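Long-range contact in DNA polymerase III subunit beta (Pseudomonas aeruginosa, PDB 4TSZ), which tethers DNA polymerases and other proteins to DNA as a dimeric sliding clamp and so confers processivity on them: residues Q7-L12 against P84-I89. Residues are numbered along the deposited sequence; the frame is centred on the assembly and turned at random.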
loop_
_atom_site.group_PDB
_atom_site.type_symbol
_atom_site.label_atom_id
_atom_site.label_comp_id
_atom_site.label_asym_id
_atom_site.label_seq_id
_atom_site.Cartn_x
_atom_site.Cartn_y
_atom_site.Cartn_z
ATOM N N GLN E 7 -22.169 -19.303 -11.504
ATOM C CA GLN E 7 -20.875 -19.774 -11.019
ATOM C C GLN E 7 -20.185 -18.592 -10.369
ATOM O O GLN E 7 -20.338 -17.462 -10.841
ATOM C CB GLN E 7 -20.006 -20.304 -12.176
ATOM C CG GLN E 7 -20.415 -21.675 -12.703
ATOM C CD GLN E 7 -20.010 -22.806 -11.789
ATOM O OE1 GLN E 7 -20.857 -23.469 -11.174
ATOM N NE2 GLN E 7 -18.707 -23.055 -11.674
ATOM N N ARG E 8 -19.438 -18.850 -9.282
ATOM C CA ARG E 8 -18.703 -17.838 -8.513
ATOM C C ARG E 8 -17.943 -16.841 -9.392
ATOM O O ARG E 8 -18.135 -15.636 -9.244
ATOM C CB ARG E 8 -17.758 -18.509 -7.490
ATOM C CG ARG E 8 -16.906 -17.529 -6.686
ATOM C CD ARG E 8 -15.796 -18.237 -5.949
ATOM N NE ARG E 8 -14.823 -17.310 -5.359
ATOM C CZ ARG E 8 -13.739 -16.851 -5.983
ATOM N NH1 ARG E 8 -13.475 -17.215 -7.231
ATOM N NH2 ARG E 8 -12.912 -16.021 -5.361
ATOM N N GLU E 9 -17.105 -17.353 -10.308
ATOM C CA GLU E 9 -16.245 -16.559 -11.192
ATOM C C GLU E 9 -17.020 -15.730 -12.204
ATOM O O GLU E 9 -16.599 -14.612 -12.508
ATOM C CB GLU E 9 -15.180 -17.439 -11.875
ATOM C CG GLU E 9 -14.164 -18.046 -10.910
ATOM C CD GLU E 9 -14.671 -19.160 -10.005
ATOM O OE1 GLU E 9 -15.713 -19.774 -10.340
ATOM O OE2 GLU E 9 -14.040 -19.400 -8.949
ATOM N N ALA E 10 -18.151 -16.260 -12.703
ATOM C CA ALA E 10 -19.020 -15.571 -13.663
ATOM C C ALA E 10 -19.671 -14.339 -13.026
ATOM O O ALA E 10 -19.801 -13.317 -13.694
ATOM C CB ALA E 10 -20.085 -16.523 -14.193
ATOM N N LEU E 11 -20.042 -14.430 -11.727
ATOM C CA LEU E 11 -20.630 -13.321 -10.981
ATOM C C LEU E 11 -19.548 -12.342 -10.537
ATOM O O LEU E 11 -19.744 -11.127 -10.636
ATOM C CB LEU E 11 -21.434 -13.845 -9.768
ATOM C CG LEU E 11 -22.065 -12.793 -8.821
ATOM C CD1 LEU E 11 -23.113 -11.936 -9.541
ATOM C CD2 LEU E 11 -22.650 -13.447 -7.588
ATOM N N LEU E 12 -18.418 -12.873 -10.037
ATOM C CA LEU E 12 -17.300 -12.081 -9.518
ATOM C C LEU E 12 -16.719 -11.064 -10.494
ATOM O O LEU E 12 -16.498 -9.922 -10.082
ATOM C CB LEU E 12 -16.205 -12.985 -8.928
ATOM C CG LEU E 12 -15.156 -12.342 -8.020
ATOM C CD1 LEU E 12 -15.793 -11.682 -6.793
ATOM C CD2 LEU E 12 -14.121 -13.367 -7.596
ATOM N N PRO E 84 -15.935 -20.752 -2.037
ATOM C CA PRO E 84 -14.942 -21.655 -2.657
ATOM C C PRO E 84 -14.924 -21.535 -4.176
ATOM O O PRO E 84 -15.974 -21.324 -4.787
ATOM C CB PRO E 84 -15.394 -23.054 -2.221
ATOM C CG PRO E 84 -16.315 -22.841 -1.083
ATOM C CD PRO E 84 -16.968 -21.516 -1.306
ATOM N N ASN E 85 -13.730 -21.656 -4.779
ATOM C CA ASN E 85 -13.529 -21.571 -6.230
ATOM C C ASN E 85 -14.478 -22.483 -6.986
ATOM O O ASN E 85 -14.667 -23.633 -6.595
ATOM C CB ASN E 85 -12.067 -21.880 -6.608
ATOM C CG ASN E 85 -11.048 -20.829 -6.209
ATOM O OD1 ASN E 85 -11.362 -19.652 -5.993
ATOM N ND2 ASN E 85 -9.789 -21.228 -6.125
ATOM N N ASP E 86 -15.131 -21.930 -8.018
ATOM C CA ASP E 86 -16.047 -22.618 -8.933
ATOM C C ASP E 86 -17.400 -23.105 -8.376
ATOM O O ASP E 86 -18.104 -23.857 -9.053
ATOM C CB ASP E 86 -15.293 -23.657 -9.780
ATOM C CG ASP E 86 -14.112 -23.065 -10.532
ATOM O OD1 ASP E 86 -14.346 -22.316 -11.507
ATOM O OD2 ASP E 86 -12.950 -23.337 -10.130
ATOM N N VAL E 87 -17.802 -22.622 -7.181
ATOM C CA VAL E 87 -19.090 -22.994 -6.576
ATOM C C VAL E 87 -20.287 -22.375 -7.341
ATOM O O VAL E 87 -20.169 -21.271 -7.893
ATOM C CB VAL E 87 -19.133 -22.691 -5.045
ATOM C CG1 VAL E 87 -19.284 -21.195 -4.750
ATOM C CG2 VAL E 87 -20.225 -23.490 -4.334
ATOM N N LEU E 88 -21.424 -23.104 -7.387
ATOM C CA LEU E 88 -22.659 -22.596 -7.983
ATOM C C LEU E 88 -23.405 -21.814 -6.890
ATOM O O LEU E 88 -23.637 -22.337 -5.792
ATOM C CB LEU E 88 -23.533 -23.730 -8.531
ATOM C CG LEU E 88 -24.785 -23.302 -9.326
ATOM C CD1 LEU E 88 -24.416 -22.642 -10.660
ATOM C CD2 LEU E 88 -25.707 -24.485 -9.567
ATOM N N ILE E 89 -23.736 -20.552 -7.177
ATOM C CA ILE E 89 -24.420 -19.679 -6.230
ATOM C C ILE E 89 -25.892 -19.556 -6.612
ATOM O O ILE E 89 -26.211 -19.231 -7.759
ATOM C CB ILE E 89 -23.728 -18.288 -6.142
ATOM C CG1 ILE E 89 -22.204 -18.401 -5.920
ATOM C CG2 ILE E 89 -24.378 -17.400 -5.072
ATOM C CD1 ILE E 89 -21.424 -17.099 -6.232
#
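Arg8 runs extended along the Pro84-Val87 type II turn, its CD 3.3 Å from Pro84 O and its guanidinium carrying Asn85 OD1 over one face, while Leu12 CD2 lies over the opposite face. The contact belongs to the N-terminal domain of the beta clamp, where strand 3-7 pairs antiparallel with strand 88-94 and the chain turns straight into helix 8-19. Gln7 and Leu88 form a non-hydrogen-bonded pair, and Gln7 also occupies the N-cap position of the helix. One residue on, Arg8 N donates to Val87 O (2.9 Å), so a first-turn helix amide is satisfied by the end of the turn at 84-87. CG anti to the backbone N (chi1 177°) and an extended chain lay the Arg8 guanidinium beside the Asn85 side chain, the guanidinium and amide planes 65° apart, and NH2 bonds to Lys81 O in the last turn of helix 73-82. On the buried side, Ile89 CD1 sits 3.6 Å from Arg8 CA and 4.1 Å from Leu11 CD2; Cys80 of helix 73-82 touches both Ile89 and Leu11. Gln7, bent at chi2 (-75°), sends NE2 to Asp86 O (2.8 Å) from above the carbonyl plane. Glu9 OE2 has two donors: Arg8 NH1, in a 2.8 Å salt bridge from above the carboxylate plane, and Asp86 N. These probably offset the repulsion between Glu9 OE1 and Asp86 OD1, 3.1 Å apart. Asp86 N meets Glu9 OE2 on its syn lone pair.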